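Local coordinates for protein insect group II chitinase (PDB 5Y2A) that probably hydrolyses chitin as the second catalytic domain of an insect group II, family 18 chitinase, at residues Arg172-Asp175 / Tyr176-Val180; Asp219-Asn223 / Val224-Val228; Val228-Trp231 / Ile232-Ala236. All coordinates share one frame; numbering follows the deposited sequence.

Contacts 2 and 3 lie on one helix, 224-233: contact 2 caps its start, contact 3 closes its end, and Val228 belongs to both, their centres about 11 Å apart. Contact 1, the end of helix 171-177, lies against the later part of that helix, its centre about 11 Å from that of contact 3 but about 15 Å from that of contact 2. Ile174 and Val180 pack on Trp231, and Asp175 meets Tyr230. The sugar is attached at Asn225 in contact 2 and neighbours Asn229 in contact 3, whereas the side chain of Ile174 in contact 1 is about 14 Å from it. Being covalently bonded to Asn225, the sugar is N-linked glycan rather than bound substrate.

Contact 1: Arg172-Asp175 / Tyr176-Val180; sequences RVID and YAYNV
Ile174 O receives a hydrogen bond from Tyr178 N at 3.2 Å and a weak one from Ala177 N, and a water bound to it at 3.0 Å also donates to Tyr178 O, so the two carbonyls are bridged just where the chain leaves the helix. Two residues earlier Tyr176 N donates to Arg172 O, and Ala177 N makes a further weak bond to Val173 O. Tyr178 is the first residue off helix 171-177, a short helix that follows strand 162-167 in the TIM barrel of this family 18 hydrolase. Its ring meets Ile174 obliquely, CD2 lying 4.1 Å from CG1 of the isoleucine, a branched side chain suited to this buried place, while its hydroxyl is satisfied by Ser168 N. Arg172 runs fully extended (chi1 179°), which carries its NE to 3.8 Å from Tyr176 CE2, the guanidinium and ring planes being perpendicular; the aliphatic stem passes obliquely by the ring, with CG also near CE2, while the charge of this exposed arginine stays at the surface. The Asp175 carboxylate finds its partners outside the two segments: OD2 forms a salt bridge with Lys171, and OD1 is probably hydrogen-bonded to Tyr230 OH.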
loop_
_atom_site.group_PDB
_atom_site.type_symbol
_atom_site.label_atom_id
_atom_site.label_comp_id
_atom_site.label_asym_id
_atom_site.label_seq_id
_atom_site.Cartn_x
_atom_site.Cartn_y
_atom_site.Cartn_z
ATOM N N ARG A 172 10.647 10.027 20.696
ATOM C CA ARG A 172 11.272 8.710 20.798
ATOM C C ARG A 172 12.308 8.483 19.702
ATOM O O ARG A 172 13.460 8.126 19.981
ATOM C CB ARG A 172 10.191 7.629 20.736
ATOM C CG ARG A 172 10.720 6.215 20.799
ATOM C CD ARG A 172 9.601 5.183 20.775
ATOM N NE ARG A 172 10.149 3.830 20.847
ATOM C CZ ARG A 172 9.964 2.886 19.932
ATOM N NH1 ARG A 172 9.233 3.132 18.851
ATOM N NH2 ARG A 172 10.513 1.688 20.100
ATOM N N VAL A 173 11.909 8.679 18.440
ATOM C CA VAL A 173 12.815 8.419 17.322
ATOM C C VAL A 173 13.976 9.404 17.327
ATOM O O VAL A 173 15.117 9.039 17.019
ATOM C CB VAL A 173 12.051 8.458 15.981
ATOM C CG1 VAL A 173 13.013 8.300 14.808
ATOM C CG2 VAL A 173 10.979 7.373 15.938
ATOM N N ILE A 174 13.705 10.671 17.642
ATOM C CA ILE A 174 14.776 11.664 17.683
ATOM C C ILE A 174 15.857 11.233 18.664
ATOM O O ILE A 174 17.055 11.288 18.357
ATOM C CB ILE A 174 14.211 13.050 18.036
ATOM C CG1 ILE A 174 13.352 13.575 16.878
ATOM C CG2 ILE A 174 15.348 14.028 18.360
ATOM C CD1 ILE A 174 12.353 14.619 17.292
ATOM N N ASP A 175 15.446 10.763 19.848
ATOM C CA ASP A 175 16.411 10.335 20.860
ATOM C C ASP A 175 17.252 9.167 20.360
ATOM O O ASP A 175 18.450 9.084 20.649
ATOM C CB ASP A 175 15.684 9.941 22.146
ATOM C CG ASP A 175 15.039 11.121 22.840
ATOM O OD1 ASP A 175 15.450 12.267 22.567
ATOM O OD2 ASP A 175 14.126 10.895 23.667
ATOM N N TYR A 176 16.644 8.266 19.587
ATOM C CA TYR A 176 17.358 7.106 19.075
ATOM C C TYR A 176 18.239 7.426 17.875
ATOM O O TYR A 176 19.288 6.796 17.699
ATOM C CB TYR A 176 16.357 6.026 18.672
ATOM C CG TYR A 176 15.827 5.131 19.772
ATOM C CD1 TYR A 176 16.675 4.310 20.509
ATOM C CD2 TYR A 176 14.472 5.090 20.055
ATOM C CE1 TYR A 176 16.180 3.469 21.491
ATOM C CE2 TYR A 176 13.966 4.261 21.040
ATOM C CZ TYR A 176 14.827 3.454 21.757
ATOM O OH TYR A 176 14.312 2.630 22.733
ATOM N N ALA A 177 17.833 8.370 17.027
ATOM C CA ALA A 177 18.377 8.453 15.676
ATOM C C ALA A 177 19.420 9.541 15.477
ATOM O O ALA A 177 20.307 9.372 14.634
ATOM C CB ALA A 177 17.242 8.675 14.662
ATOM N N TYR A 178 19.341 10.661 16.196
ATOM C CA TYR A 178 20.027 11.875 15.768
ATOM C C TYR A 178 21.022 12.382 16.802
ATOM O O TYR A 178 20.679 12.563 17.977
ATOM C CB TYR A 178 19.011 12.974 15.443
ATOM C CG TYR A 178 18.002 12.565 14.394
ATOM C CD1 TYR A 178 18.418 12.095 13.153
ATOM C CD2 TYR A 178 16.642 12.654 14.640
ATOM C CE1 TYR A 178 17.499 11.717 12.184
ATOM C CE2 TYR A 178 15.713 12.277 13.677
ATOM C CZ TYR A 178 16.154 11.812 12.452
ATOM O OH TYR A 178 15.233 11.439 11.494
ATOM N N ASN A 179 22.251 12.609 16.346
ATOM C CA ASN A 179 23.213 13.483 17.011
ATOM C C ASN A 179 22.844 14.897 16.583
ATOM O O ASN A 179 23.344 15.417 15.585
ATOM C CB ASN A 179 24.639 13.119 16.614
ATOM C CG ASN A 179 25.691 13.969 17.321
ATOM O OD1 ASN A 179 25.439 15.109 17.711
ATOM N ND2 ASN A 179 26.885 13.407 17.482
ATOM N N VAL A 180 21.947 15.520 17.348
ATOM C CA VAL A 180 21.356 16.787 16.914
ATOM C C VAL A 180 22.397 17.885 16.727
ATOM O O VAL A 180 22.359 18.566 15.691
ATOM C CB VAL A 180 20.220 17.194 17.869
ATOM C CG1 VAL A 180 19.744 18.606 17.555
ATOM C CG2 VAL A 180 19.070 16.191 17.768
HETATM O O HOH W 1 18.960 12.753 20.086
#

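Contact 2: Asp219-Asn223 / Val224-Val228; sequences DNTFN and VNFTV. With NAG (2-acetamido-2-deoxy-beta-D-glucopyranose), chain C.
Val224 follows directly on Asn223, the N-cap residue, and opens the helix with its branched side chain packed against Val243 and Lys328. Asn225 comes next, its CB 3.7 Å from Asn223 OD1. Its ND2 is bonded covalently to C1 of the N-acetylglucosamine, and one water joins this ND2 to Asn223 OD1, while Asn225 OD1 is held by Tyr331. Phe226 meets the preceding loop twice. Its backbone N donates to Asn223 OD1 at 2.9 Å, arriving from above the amide plane; the asparagine reaches it because CG sits between its own N and carbonyl carbon (chi1 57°), and Asn223 ND2, donating to Asn220 O at 3.0 Å, helps fix the amide's rotation. The phenyl ring lies alongside Thr221, whose CG2 rests over one face, 3.7 Å from the centroid, in a CH-pi contact. That threonine is fixed in turn by Asp219 OD1, which accepts from Thr221 N, making an Asx turn, and from Thr221 OG1. Thr227 N donates almost straight to Asn223 O (3.1 Å, 171° at the hydrogen), and its hydroxyl, bonded to Tyr197 and Ala169, shares a water with Thr221 O. Asn225, Phe226 and Thr227 form the Asn-X-Thr sequon of N-glycosylation. Two asparagine amides do different work: that of Asn223 gives an acceptor to a first-turn N-H with no carbonyl of a preceding helical turn to bond, that of Asn225 carries the sugar.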
loop_
_atom_site.group_PDB
_atom_site.type_symbol
_atom_site.label_atom_id
_atom_site.label_comp_id
_atom_site.label_asym_id
_atom_site.label_seq_id
_atom_site.Cartn_x
_atom_site.Cartn_y
_atom_site.Cartn_z
ATOM N N ASP A 219 -0.455 12.225 24.860
ATOM C CA ASP A 219 0.987 12.438 24.870
ATOM C C ASP A 219 1.232 13.884 24.469
ATOM O O ASP A 219 0.888 14.286 23.354
ATOM C CB ASP A 219 1.692 11.466 23.914
ATOM C CG ASP A 219 3.217 11.523 24.005
ATOM O OD1 ASP A 219 3.788 12.613 24.225
ATOM O OD2 ASP A 219 3.855 10.463 23.821
ATOM N N ASN A 220 1.810 14.665 25.375
ATOM C CA ASN A 220 1.974 16.093 25.135
ATOM C C ASN A 220 3.178 16.420 24.252
ATOM O O ASN A 220 3.501 17.601 24.086
ATOM C CB ASN A 220 2.059 16.839 26.474
ATOM C CG ASN A 220 3.321 16.506 27.257
ATOM O OD1 ASN A 220 4.071 15.596 26.902
ATOM N ND2 ASN A 220 3.547 17.237 28.344
ATOM N N THR A 221 3.849 15.416 23.689
ATOM C CA THR A 221 4.931 15.646 22.740
ATOM C C THR A 221 4.500 15.483 21.286
ATOM O O THR A 221 5.311 15.725 20.391
ATOM C CB THR A 221 6.106 14.708 23.027
ATOM O OG1 THR A 221 5.773 13.374 22.627
ATOM C CG2 THR A 221 6.455 14.723 24.517
ATOM N N PHE A 222 3.256 15.082 21.027
ATOM C CA PHE A 222 2.790 14.851 19.656
ATOM C C PHE A 222 2.183 16.127 19.064
ATOM O O PHE A 222 1.000 16.198 18.740
ATOM C CB PHE A 222 1.789 13.701 19.620
ATOM C CG PHE A 222 2.424 12.343 19.526
ATOM C CD1 PHE A 222 3.303 11.903 20.505
ATOM C CD2 PHE A 222 2.136 11.500 18.463
ATOM C CE1 PHE A 222 3.886 10.648 20.425
ATOM C CE2 PHE A 222 2.723 10.246 18.376
ATOM C CZ PHE A 222 3.596 9.820 19.359
ATOM N N ASN A 223 3.014 17.159 18.946
ATOM C CA ASN A 223 2.560 18.398 18.328
ATOM C C ASN A 223 3.767 19.169 17.815
ATOM O O ASN A 223 4.890 18.992 18.298
ATOM C CB ASN A 223 1.733 19.249 19.301
ATOM C CG ASN A 223 2.487 19.581 20.575
ATOM O OD1 ASN A 223 3.202 20.576 20.635
ATOM N ND2 ASN A 223 2.313 18.756 21.608
ATOM N N VAL A 224 3.514 20.031 16.824
ATOM C CA VAL A 224 4.602 20.739 16.145
ATOM C C VAL A 224 5.409 21.569 17.131
ATOM O O VAL A 224 6.649 21.586 17.091
ATOM C CB VAL A 224 4.038 21.617 15.012
ATOM C CG1 VAL A 224 5.136 22.487 14.408
ATOM C CG2 VAL A 224 3.378 20.751 13.938
ATOM N N ASN A 225 4.721 22.284 18.019
ATOM C CA ASN A 225 5.413 23.194 18.924
ATOM C C ASN A 225 6.392 22.447 19.823
ATOM O O ASN A 225 7.528 22.896 20.018
ATOM C CB ASN A 225 4.399 23.978 19.750
ATOM C CG ASN A 225 5.055 24.965 20.686
ATOM O OD1 ASN A 225 5.944 25.721 20.296
ATOM N ND2 ASN A 225 4.627 24.948 21.937
ATOM N N PHE A 226 5.997 21.283 20.348
ATOM C CA PHE A 226 6.953 20.509 21.132
ATOM C C PHE A 226 8.123 20.071 20.267
ATOM O O PHE A 226 9.287 20.220 20.659
ATOM C CB PHE A 226 6.298 19.286 21.779
ATOM C CG PHE A 226 7.263 18.478 22.609
ATOM C CD1 PHE A 226 8.113 17.546 22.016
ATOM C CD2 PHE A 226 7.353 18.682 23.978
ATOM C CE1 PHE A 226 9.022 16.829 22.772
ATOM C CE2 PHE A 226 8.252 17.963 24.740
ATOM C CZ PHE A 226 9.091 17.039 24.137
ATOM N N THR A 227 7.829 19.516 19.087
ATOM C CA THR A 227 8.883 19.014 18.211
ATOM C C THR A 227 9.940 20.077 17.945
ATOM O O THR A 227 11.147 19.807 18.017
ATOM C CB THR A 227 8.281 18.534 16.888
ATOM O OG1 THR A 227 7.314 17.503 17.138
ATOM C CG2 THR A 227 9.371 18.008 15.980
ATOM N N VAL A 228 9.499 21.294 17.624
ATOM C CA VAL A 228 10.434 22.364 17.295
ATOM C C VAL A 228 11.272 22.722 18.513
ATOM O O VAL A 228 12.503 22.820 18.435
ATOM C CB VAL A 228 9.683 23.588 16.741
ATOM C CG1 VAL A 228 10.621 24.786 16.628
ATOM C CG2 VAL A 228 9.068 23.269 15.378
HETATM C C1 NAG C . 5.191 25.821 22.924
HETATM C C2 NAG C . 4.133 26.458 23.815
HETATM C C3 NAG C . 4.794 27.289 24.917
HETATM C C4 NAG C . 5.853 26.484 25.666
HETATM C C5 NAG C . 6.802 25.806 24.681
HETATM C C6 NAG C . 7.776 24.859 25.347
HETATM C C7 NAG C . 1.886 27.128 23.094
HETATM C C8 NAG C . 1.079 28.108 22.296
HETATM N N2 NAG C . 3.214 27.288 23.053
HETATM O O3 NAG C . 3.772 27.738 25.800
HETATM O O4 NAG C . 6.683 27.351 26.434
HETATM O O5 NAG C . 6.066 25.042 23.714
HETATM O O6 NAG C . 7.121 23.708 25.864
HETATM O O7 NAG C . 1.363 26.225 23.733
HETATM O O HOH W 2 7.812 15.728 19.123
HETATM O O HOH W 3 3.445 22.464 22.755
#

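Contact 3: Val228-Trp231 / Ile232-Ala236; sequences VNYW and INKGA. With NAG (2-acetamido-2-deoxy-beta-D-glucopyranose), chain C.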
loop_
_atom_site.group_PDB
_atom_site.type_symbol
_atom_site.label_atom_id
_atom_site.label_comp_id
_atom_site.label_asym_id
_atom_site.label_seq_id
_atom_site.Cartn_x
_atom_site.Cartn_y
_atom_site.Cartn_z
ATOM N N VAL A 228 9.499 21.294 17.624
ATOM C CA VAL A 228 10.434 22.364 17.295
ATOM C C VAL A 228 11.272 22.722 18.513
ATOM O O VAL A 228 12.503 22.820 18.435
ATOM C CB VAL A 228 9.683 23.588 16.741
ATOM C CG1 VAL A 228 10.621 24.786 16.628
ATOM C CG2 VAL A 228 9.068 23.269 15.378
ATOM N N ASN A 229 10.618 22.925 19.658
ATOM C CA ASN A 229 11.358 23.272 20.864
ATOM C C ASN A 229 12.267 22.137 21.311
ATOM O O ASN A 229 13.358 22.388 21.841
ATOM C CB ASN A 229 10.385 23.674 21.970
ATOM C CG ASN A 229 9.872 25.081 21.789
ATOM O OD1 ASN A 229 10.595 26.047 22.029
ATOM N ND2 ASN A 229 8.624 25.211 21.350
ATOM N N TYR A 230 11.860 20.887 21.079
ATOM C CA TYR A 230 12.715 19.762 21.448
ATOM C C TYR A 230 14.000 19.753 20.626
ATOM O O TYR A 230 15.088 19.545 21.173
ATOM C CB TYR A 230 11.959 18.445 21.275
ATOM C CG TYR A 230 12.615 17.273 21.972
ATOM C CD1 TYR A 230 12.703 17.225 23.362
ATOM C CD2 TYR A 230 13.159 16.219 21.241
ATOM C CE1 TYR A 230 13.304 16.155 24.005
ATOM C CE2 TYR A 230 13.762 15.144 21.877
ATOM C CZ TYR A 230 13.829 15.118 23.259
ATOM O OH TYR A 230 14.425 14.052 23.895
ATOM N N TRP A 231 13.897 19.984 19.314
ATOM C CA TRP A 231 15.097 20.081 18.486
ATOM C C TRP A 231 15.995 21.223 18.947
ATOM O O TRP A 231 17.222 21.071 19.017
ATOM C CB TRP A 231 14.716 20.260 17.016
ATOM C CG TRP A 231 14.472 18.962 16.336
ATOM C CD1 TRP A 231 13.302 18.264 16.293
ATOM C CD2 TRP A 231 15.436 18.177 15.634
ATOM N NE1 TRP A 231 13.474 17.100 15.585
ATOM C CE2 TRP A 231 14.778 17.018 15.179
ATOM C CE3 TRP A 231 16.796 18.337 15.349
ATOM C CZ2 TRP A 231 15.433 16.025 14.458
ATOM C CZ3 TRP A 231 17.439 17.356 14.618
ATOM C CH2 TRP A 231 16.758 16.215 14.180
ATOM N N ILE A 232 15.400 22.374 19.266
ATOM C CA ILE A 232 16.182 23.507 19.758
ATOM C C ILE A 232 16.888 23.137 21.059
ATOM O O ILE A 232 18.091 23.369 21.223
ATOM C CB ILE A 232 15.282 24.742 19.946
ATOM C CG1 ILE A 232 14.694 25.195 18.607
ATOM C CG2 ILE A 232 16.066 25.877 20.610
ATOM C CD1 ILE A 232 13.667 26.315 18.733
ATOM N N ASN A 233 16.147 22.545 21.997
ATOM C CA ASN A 233 16.723 22.161 23.281
ATOM C C ASN A 233 17.756 21.056 23.148
ATOM O O ASN A 233 18.617 20.926 24.023
ATOM C CB ASN A 233 15.621 21.733 24.240
ATOM C CG ASN A 233 14.701 22.871 24.597
ATOM O OD1 ASN A 233 15.064 24.035 24.448
ATOM N ND2 ASN A 233 13.506 22.545 25.071
ATOM N N LYS A 234 17.678 20.243 22.097
ATOM C CA LYS A 234 18.705 19.247 21.829
ATOM C C LYS A 234 19.943 19.839 21.172
ATOM O O LYS A 234 20.897 19.097 20.913
ATOM C CB LYS A 234 18.148 18.119 20.956
ATOM C CG LYS A 234 17.178 17.211 21.683
ATOM C CD LYS A 234 17.923 16.111 22.403
ATOM C CE LYS A 234 17.420 14.747 21.996
ATOM N NZ LYS A 234 18.405 13.685 22.337
ATOM N N GLY A 235 19.955 21.138 20.884
ATOM C CA GLY A 235 21.135 21.791 20.363
ATOM C C GLY A 235 21.053 22.273 18.931
ATOM O O GLY A 235 22.085 22.664 18.375
ATOM N N ALA A 236 19.877 22.250 18.310
ATOM C CA ALA A 236 19.747 22.670 16.923
ATOM C C ALA A 236 19.778 24.190 16.799
ATOM O O ALA A 236 19.187 24.906 17.611
ATOM C CB ALA A 236 18.446 22.132 16.321
HETATM C C1 NAG C . 5.191 25.821 22.924
HETATM C C2 NAG C . 4.133 26.458 23.815
HETATM C C3 NAG C . 4.794 27.289 24.917
HETATM C C4 NAG C . 5.853 26.484 25.666
HETATM C C5 NAG C . 6.802 25.806 24.681
HETATM C C6 NAG C . 7.776 24.859 25.347
HETATM C C7 NAG C . 1.886 27.128 23.094
HETATM C C8 NAG C . 1.079 28.108 22.296
HETATM N N2 NAG C . 3.214 27.288 23.053
HETATM O O3 NAG C . 3.772 27.738 25.800
HETATM O O4 NAG C . 6.683 27.351 26.434
HETATM O O5 NAG C . 6.066 25.042 23.714
HETATM O O6 NAG C . 7.121 23.708 25.864
HETATM O O7 NAG C . 1.363 26.225 23.733
HETATM O O HOH W 4 13.199 26.048 23.376
#
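Trp231 meets the chain beyond the helix with its backbone as much as with its side chain. Its O accepts from Ala236 N at 3.0 Å and only weakly from Lys234 N, and Ala236 CB comes back to the edge of the indole, 4.2 Å from Trp231 CB, the small methyl also touching Leu241 and Val180. The buried ring is packed against Ile174, Val180 and Tyr178, with NE1 bonded weakly to Ser168 O. Ile232 lies one turn on from Val228, the two side chains running the same way, with CD1 4.0 Å from Val228 CG1. Because its CG1 stands anti to the carbonyl carbon (chi1 -63°), the side chain folds back over Val228 O and offers its apolar branches to Leu241 and Met335. Tyr230 and Lys234 lie side by side. Lys234 CG is over one face of the phenol ring, 4.2 Å from its centroid, and, after bends at chi2 and chi3, CE comes 3.6 Å from Tyr230 OH. A lysine thus puts one methylene over the face and another beside the hydroxyl, while its NZ makes a long, weak ion pair with Asp175. With an alanine at Tyr230, the lysine methylenes are likely to lose the ring beneath them, and Asp175 and Lys171 their shared hydroxyl. At the sugar side, a water donates to both Asn229 OD1 and Asn233 OD1, and Asn229 ND2, bonded to Asn225 O, stands 3.5 Å from the sugar O5. The helix stops at Gly235, whose positive phi (112°) would crowd any CB against the preceding carbonyl; with Gly235 N bonded to Ile232 O beneath the Ala236-Trp231 bond, this is a Schellman motif, a standard helix C-terminal ending.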